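Long-range contacts in pyruvate kinase 1 (Trypanosoma brucei brucei, PDB 4KCT), which transfers a phosphoryl group from phosphoenolpyruvate to ADP, giving pyruvate and ATP, and also has an intrinsic decarboxylase activity: residues N22-T27 and D326-S331; M42-S47 and V343-A348; T92-D97 and Y116-T121. One frame throughout, in Å; residues are numbered along the deposited sequence.

Contact 1 of 3, residues N22-T27 and D326-S331; sequences NRIVCT and DCVMLS
The side-chain amide of N22 reaches the carbonyl of D326 through ND2, a weak hydrogen bond of 3.3 Å to D326 O. R23 N donates to the same oxygen. The guanidinium group of R23 turns away from D326-S331. Its NH1 bonds N22 O from above the carbonyl plane, and N22 O lies 22° out of the guanidinium plane. NH1 also hydrogen-bonds R20 O, while NH2 bonds V438 O.

The two strands run parallel and in register. V328 N donates to R23 O, V25 N to V328 O, and L330 N to V25 O at 2.8 Å. At the far end L330 O takes two donors, T27 N and T27 OG1. The hydroxyl sits on a lone pair in the carbonyl plane, with T27 OG1 2.7 Å from L330 O. Chi1 of -50° sets it there, beside its own backbone N. R50 is a second partner of this hydroxyl.

R23, V25, C327 and M329 share one face, where V25 CG1 lies 3.8 Å from M329 CG. M329 also touches the bound pyruvate.

This pairing of first and last strands closes the eight-stranded TIM barrel. Strands 46-52 and 293-296 flank it, and helix 340-356 packs on C26, V328 and L330.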
# COMPACT_ATOMS: atom_id res chain seq x y z
N ASN A 22 14.83 -7.81 -22.79
CA ASN A 22 16.20 -7.88 -22.26
C ASN A 22 17.24 -8.16 -23.34
O ASN A 22 16.91 -8.59 -24.46
CB ASN A 22 16.31 -8.94 -21.13
CG ASN A 22 15.41 -8.62 -19.97
OD1 ASN A 22 14.25 -9.09 -19.92
ND2 ASN A 22 15.86 -7.71 -19.10
N ARG A 23 18.50 -7.86 -23.02
CA ARG A 23 19.56 -7.84 -24.04
C ARG A 23 20.66 -8.82 -23.65
O ARG A 23 20.93 -9.02 -22.47
CB ARG A 23 20.13 -6.42 -24.21
CG ARG A 23 19.07 -5.40 -24.70
CD ARG A 23 18.65 -5.72 -26.12
NE ARG A 23 17.54 -4.86 -26.57
CZ ARG A 23 16.29 -5.29 -26.79
NH1 ARG A 23 15.94 -6.54 -26.48
NH2 ARG A 23 15.36 -4.44 -27.20
N ILE A 24 21.32 -9.39 -24.67
CA ILE A 24 22.30 -10.47 -24.47
C ILE A 24 23.70 -10.02 -24.96
O ILE A 24 23.86 -9.56 -26.10
CB ILE A 24 21.86 -11.75 -25.21
CG1 ILE A 24 20.51 -12.23 -24.65
CG2 ILE A 24 22.93 -12.85 -25.11
CD1 ILE A 24 19.83 -13.30 -25.50
N VAL A 25 24.67 -10.11 -24.06
CA VAL A 25 26.06 -9.81 -24.36
C VAL A 25 26.80 -11.15 -24.53
O VAL A 25 26.70 -12.02 -23.67
CB VAL A 25 26.69 -9.05 -23.16
CG1 VAL A 25 28.16 -8.77 -23.39
CG2 VAL A 25 25.93 -7.76 -22.88
N CYS A 26 27.45 -11.35 -25.67
CA CYS A 26 28.20 -12.59 -25.95
C CYS A 26 29.67 -12.30 -26.08
O CYS A 26 30.07 -11.41 -26.84
CB CYS A 26 27.73 -13.22 -27.26
SG CYS A 26 25.97 -13.62 -27.24
N THR A 27 30.48 -13.08 -25.37
CA THR A 27 31.93 -13.06 -25.55
C THR A 27 32.36 -13.81 -26.80
O THR A 27 31.93 -14.95 -27.04
CB THR A 27 32.63 -13.67 -24.33
OG1 THR A 27 32.10 -13.06 -23.16
CG2 THR A 27 34.17 -13.42 -24.40
N ASP A 326 19.15 -5.23 -17.05
CA ASP A 326 18.90 -4.96 -18.48
C ASP A 326 19.41 -6.12 -19.35
O ASP A 326 18.72 -6.54 -20.29
CB ASP A 326 19.56 -3.64 -18.93
CG ASP A 326 19.00 -2.42 -18.18
OD1 ASP A 326 19.44 -2.22 -17.00
OD2 ASP A 326 18.28 -1.57 -18.83
N CYS A 327 20.61 -6.59 -19.03
CA CYS A 327 21.34 -7.53 -19.86
C CYS A 327 21.74 -8.73 -19.05
O CYS A 327 22.07 -8.62 -17.86
CB CYS A 327 22.65 -6.91 -20.38
SG CYS A 327 22.42 -5.41 -21.32
N VAL A 328 21.92 -9.84 -19.77
CA VAL A 328 22.59 -10.99 -19.26
C VAL A 328 23.73 -11.34 -20.21
O VAL A 328 23.75 -10.93 -21.36
CB VAL A 328 21.61 -12.20 -19.13
CG1 VAL A 328 20.69 -11.97 -17.92
CG2 VAL A 328 20.76 -12.33 -20.38
N MET A 329 24.73 -12.03 -19.69
CA MET A 329 25.97 -12.14 -20.43
C MET A 329 26.41 -13.59 -20.53
O MET A 329 26.07 -14.42 -19.65
CB MET A 329 27.06 -11.31 -19.78
CG MET A 329 28.36 -11.33 -20.56
SD MET A 329 29.47 -10.07 -19.92
CE MET A 329 30.72 -11.12 -19.16
N LEU A 330 27.06 -13.91 -21.64
CA LEU A 330 27.68 -15.22 -21.85
C LEU A 330 29.19 -15.05 -22.03
O LEU A 330 29.66 -14.07 -22.66
CB LEU A 330 27.03 -15.91 -23.08
CG LEU A 330 25.52 -16.16 -22.94
CD1 LEU A 330 24.91 -16.47 -24.31
CD2 LEU A 330 25.23 -17.31 -21.96
N SER A 331 29.95 -15.96 -21.44
CA SER A 331 31.41 -15.90 -21.52
C SER A 331 31.95 -17.09 -22.29
O SER A 331 31.77 -17.16 -23.52
CB SER A 331 32.02 -15.78 -20.13
OG SER A 331 31.60 -14.54 -19.57

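Contact 2 of 3, residues M42-S47 and V343-A348; sequences MKSGMS and VVQYMA
The hydroxyl of S44 is held from two directions. Q345 NE2 donates to S44 OG at 3.1 Å, with an N-H...O angle of 154°. The same OG is hydrogen-bonded to N40 O, one turn back in its own helix. With chi1 at -64°, OG lies beside its own backbone N, where it reaches both N40 O and the amide of Q345. That amide comes at the end of an extended chain, and the hydroxyl lies 16° out of the amide plane. Q345 CG lies 3.8 Å from S44 CB.

G45 ends helix 35-44 in a Schellman motif with positive phi. The chain then turns into strand 46-52. The contact joins the C-terminal end of this outer helix of the TIM barrel to helix 340-356, which follows the last barrel strand.

V344 packs beside the S44-Q345 bond. The methyl V344 CG1 stands anti to the backbone N and presses on the end of the helix, 3.3 Å from S44 O and 3.7 Å from S44 CB. V344 CG1 also lies 3.7 Å from G45 N. A348 CB comes up to S44 O more loosely, at 4.2 Å. V344 also packs on C26 and L330, in the first and last barrel strands. On another side of helix 340-356, Y346 packs on A272 of a neighbouring subunit.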
# COMPACT_ATOMS: atom_id res chain seq x y z
N MET A 42 24.21 -13.26 -34.06
CA MET A 42 23.31 -12.11 -34.15
C MET A 42 21.87 -12.57 -34.41
O MET A 42 20.94 -12.12 -33.74
CB MET A 42 23.78 -11.18 -35.27
CG MET A 42 25.04 -10.43 -34.89
SD MET A 42 25.82 -9.65 -36.31
CE MET A 42 27.38 -9.15 -35.55
N LYS A 43 21.69 -13.49 -35.34
CA LYS A 43 20.35 -14.02 -35.60
C LYS A 43 19.80 -14.70 -34.37
O LYS A 43 18.62 -14.67 -34.12
CB LYS A 43 20.36 -15.00 -36.76
CG LYS A 43 20.55 -14.32 -38.10
CD LYS A 43 20.93 -15.36 -39.15
CE LYS A 43 20.76 -14.83 -40.55
NZ LYS A 43 20.95 -15.95 -41.51
N SER A 44 20.68 -15.30 -33.58
CA SER A 44 20.24 -16.01 -32.38
C SER A 44 19.84 -15.07 -31.24
O SER A 44 19.10 -15.47 -30.32
CB SER A 44 21.32 -16.98 -31.90
OG SER A 44 21.56 -18.00 -32.86
N GLY A 45 20.37 -13.84 -31.27
CA GLY A 45 19.99 -12.82 -30.28
C GLY A 45 21.10 -12.04 -29.60
O GLY A 45 20.85 -11.25 -28.67
N MET A 46 22.32 -12.13 -30.11
CA MET A 46 23.40 -11.31 -29.56
C MET A 46 23.14 -9.84 -29.89
O MET A 46 22.91 -9.51 -31.04
CB MET A 46 24.75 -11.69 -30.15
CG MET A 46 25.85 -10.74 -29.70
SD MET A 46 27.53 -11.12 -30.32
CE MET A 46 27.34 -10.80 -32.08
N SER A 47 23.18 -8.96 -28.88
CA SER A 47 23.13 -7.50 -29.10
C SER A 47 24.48 -6.82 -28.96
O SER A 47 24.67 -5.72 -29.48
CB SER A 47 22.14 -6.84 -28.13
OG SER A 47 20.81 -7.19 -28.49
N VAL A 343 22.95 -21.89 -27.11
CA VAL A 343 22.99 -21.25 -25.79
C VAL A 343 22.37 -19.85 -25.83
O VAL A 343 21.54 -19.50 -24.99
CB VAL A 343 24.41 -21.27 -25.13
CG1 VAL A 343 25.38 -20.39 -25.88
CG2 VAL A 343 24.33 -20.81 -23.68
N VAL A 344 22.65 -19.10 -26.90
CA VAL A 344 22.05 -17.77 -27.06
C VAL A 344 20.54 -17.88 -27.28
O VAL A 344 19.77 -17.12 -26.70
CB VAL A 344 22.70 -16.98 -28.20
CG1 VAL A 344 21.88 -15.72 -28.51
CG2 VAL A 344 24.16 -16.63 -27.82
N GLN A 345 20.12 -18.85 -28.08
CA GLN A 345 18.69 -19.08 -28.29
C GLN A 345 17.95 -19.46 -27.00
O GLN A 345 16.87 -18.95 -26.74
CB GLN A 345 18.47 -20.15 -29.39
CG GLN A 345 18.85 -19.64 -30.79
CD GLN A 345 19.07 -20.79 -31.78
OE1 GLN A 345 18.65 -21.91 -31.53
NE2 GLN A 345 19.81 -20.53 -32.85
N TYR A 346 18.54 -20.34 -26.17
CA TYR A 346 17.95 -20.65 -24.85
C TYR A 346 17.88 -19.39 -24.01
O TYR A 346 16.87 -19.15 -23.34
CB TYR A 346 18.76 -21.70 -24.09
CG TYR A 346 18.20 -23.09 -24.19
CD1 TYR A 346 17.05 -23.44 -23.50
CD2 TYR A 346 18.81 -24.05 -25.00
CE1 TYR A 346 16.52 -24.71 -23.61
CE2 TYR A 346 18.28 -25.31 -25.13
CZ TYR A 346 17.17 -25.66 -24.39
OH TYR A 346 16.63 -26.91 -24.52
N MET A 347 18.98 -18.65 -23.96
CA MET A 347 19.04 -17.45 -23.12
C MET A 347 17.93 -16.46 -23.51
O MET A 347 17.20 -15.96 -22.65
CB MET A 347 20.39 -16.74 -23.25
CG MET A 347 20.52 -15.62 -22.22
SD MET A 347 22.26 -15.08 -22.02
CE MET A 347 22.62 -15.76 -20.38
N ALA A 348 17.73 -16.27 -24.81
CA ALA A 348 16.61 -15.46 -25.32
C ALA A 348 15.22 -15.98 -24.91
O ALA A 348 14.37 -15.19 -24.51
CB ALA A 348 16.70 -15.31 -26.84

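Contact 3 of 3, residues T92-D97 and Y116-T121; sequences TGLFKD and YEKVGT
Two irregular loops of the small beta domain meet here, far out from the TIM barrel. They join backbone to backbone, with a single bridge between F95 and G120. Y116 to V119 form a type I beta turn, which presents E117 O to the other loop. L94 N donates to E117 O at 2.7 Å. G93 CA packs on the same oxygen at 3.2 Å, in a CA-H...O contact. Beyond the turn, G120 N donates to L94 O and K96 N donates to G120 O, each at 2.9 Å. The two bonds on either side of F95 thus both use the backbone of G120. A water lies between the loops, 2.8 Å from L94 O and 2.9 Å from Y116 O. Its two protons cannot serve every acceptor nearby.

The ring of F95 meets G120 obliquely through CD1, and it meets the ring of F125 beyond. F95 N bonds D174 OD1. The carboxylate of E117 forms a salt bridge to R175, so the loop of D174 and R175 holds both segments.

On the outer side the contacts are aliphatic. L94 and K118 lie side by side, with L94 CD1 3.9 Å from K118 CG. The extended chain of K96 runs alongside T121 in the same direction. T121 chi1 of 69° turns its hydroxyl to E123 N and K124 N. This leaves the methyl T121 CG2 to meet K96 CE at 3.8 Å.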
# COMPACT_ATOMS: atom_id res chain seq x y z
N THR A 92 51.23 -14.76 -7.26
CA THR A 92 52.42 -15.34 -6.63
C THR A 92 53.62 -15.08 -7.51
O THR A 92 53.48 -14.77 -8.70
CB THR A 92 52.27 -16.88 -6.43
OG1 THR A 92 52.36 -17.54 -7.70
CG2 THR A 92 50.92 -17.24 -5.79
N GLY A 93 54.81 -15.34 -6.97
CA GLY A 93 56.00 -15.55 -7.79
C GLY A 93 56.04 -16.92 -8.45
O GLY A 93 55.00 -17.58 -8.63
N LEU A 94 57.22 -17.29 -8.94
CA LEU A 94 57.46 -18.64 -9.46
C LEU A 94 57.86 -19.58 -8.34
O LEU A 94 58.18 -19.14 -7.22
CB LEU A 94 58.57 -18.63 -10.54
CG LEU A 94 58.66 -17.40 -11.45
CD1 LEU A 94 59.91 -17.42 -12.32
CD2 LEU A 94 57.41 -17.28 -12.31
N PHE A 95 57.90 -20.87 -8.66
CA PHE A 95 58.26 -21.91 -7.73
C PHE A 95 59.42 -22.70 -8.31
O PHE A 95 59.51 -22.88 -9.52
CB PHE A 95 57.06 -22.83 -7.51
CG PHE A 95 55.91 -22.15 -6.80
CD1 PHE A 95 55.89 -22.06 -5.41
CD2 PHE A 95 54.92 -21.50 -7.52
CE1 PHE A 95 54.90 -21.36 -4.76
CE2 PHE A 95 53.93 -20.77 -6.88
CZ PHE A 95 53.91 -20.70 -5.49
N LYS A 96 60.31 -23.18 -7.45
CA LYS A 96 61.32 -24.17 -7.88
C LYS A 96 60.68 -25.33 -8.65
O LYS A 96 59.58 -25.78 -8.32
CB LYS A 96 62.09 -24.71 -6.69
CG LYS A 96 62.84 -23.64 -5.93
CD LYS A 96 63.95 -24.24 -5.09
CE LYS A 96 64.59 -23.19 -4.20
NZ LYS A 96 65.50 -23.83 -3.22
N ASP A 97 61.36 -25.79 -9.70
CA ASP A 97 60.85 -26.87 -10.54
C ASP A 97 59.51 -26.53 -11.14
O ASP A 97 58.89 -27.37 -11.77
CB ASP A 97 60.72 -28.18 -9.75
CG ASP A 97 62.01 -28.57 -9.06
OD1 ASP A 97 63.07 -28.54 -9.72
OD2 ASP A 97 61.97 -28.83 -7.85
N TYR A 116 62.55 -13.32 -3.27
CA TYR A 116 61.99 -14.67 -3.30
C TYR A 116 61.11 -14.92 -4.54
O TYR A 116 60.50 -15.99 -4.68
CB TYR A 116 61.21 -14.97 -2.01
CG TYR A 116 62.11 -15.12 -0.81
CD1 TYR A 116 62.72 -16.33 -0.54
CD2 TYR A 116 62.49 -14.00 -0.06
CE1 TYR A 116 63.66 -16.44 0.48
CE2 TYR A 116 63.42 -14.11 0.96
CZ TYR A 116 63.99 -15.33 1.24
OH TYR A 116 64.87 -15.44 2.28
N GLU A 117 61.07 -13.94 -5.43
CA GLU A 117 60.10 -13.95 -6.52
C GLU A 117 60.22 -15.21 -7.39
O GLU A 117 59.21 -15.73 -7.90
CB GLU A 117 60.29 -12.70 -7.39
CG GLU A 117 59.47 -12.71 -8.66
CD GLU A 117 59.74 -11.50 -9.52
OE1 GLU A 117 60.66 -10.71 -9.19
OE2 GLU A 117 59.03 -11.32 -10.53
N LYS A 118 61.45 -15.68 -7.60
CA LYS A 118 61.67 -16.74 -8.58
C LYS A 118 61.95 -18.10 -7.99
O LYS A 118 62.16 -19.06 -8.72
CB LYS A 118 62.74 -16.34 -9.60
CG LYS A 118 62.37 -15.07 -10.37
CD LYS A 118 63.43 -14.73 -11.41
CE LYS A 118 63.21 -13.34 -12.00
NZ LYS A 118 64.38 -12.93 -12.84
N VAL A 119 61.88 -18.20 -6.66
CA VAL A 119 62.34 -19.41 -5.95
C VAL A 119 61.37 -19.82 -4.85
O VAL A 119 61.80 -20.21 -3.75
CB VAL A 119 63.72 -19.21 -5.26
CG1 VAL A 119 64.83 -19.26 -6.27
CG2 VAL A 119 63.73 -17.90 -4.48
N GLY A 120 60.08 -19.84 -5.15
CA GLY A 120 59.11 -20.22 -4.15
C GLY A 120 59.20 -21.70 -3.82
O GLY A 120 59.46 -22.54 -4.70
N THR A 121 59.00 -22.02 -2.55
CA THR A 121 59.02 -23.40 -2.10
C THR A 121 57.80 -23.66 -1.22
O THR A 121 56.98 -22.75 -0.99
CB THR A 121 60.29 -23.71 -1.28
OG1 THR A 121 60.21 -23.03 -0.03
CG2 THR A 121 61.53 -23.28 -2.02
O HOH W 1 57.89 -17.17 -5.21

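Contacts 1 and 2 are neighbours, with centres 9 Å apart. I24 O and S47 N, 2.9 Å apart, probably hydrogen-bond, joining the adjacent strands 23-27 and 46-52 of the barrel. M347 of contact 2 packs on contact 1, with M347 CE 3.4 Å from L330 CD2. Contact 1 lies in the barrel wall and contact 2 in the helical layer around it. Contact 1 also reaches the active site: the M329 side chain is about 4 Å from pyruvate and about 8 Å from the magnesium ion. Contact 3 stands apart in the small beta domain, its nearest atoms about 23 Å from contact 1 and about 31 Å from contact 2.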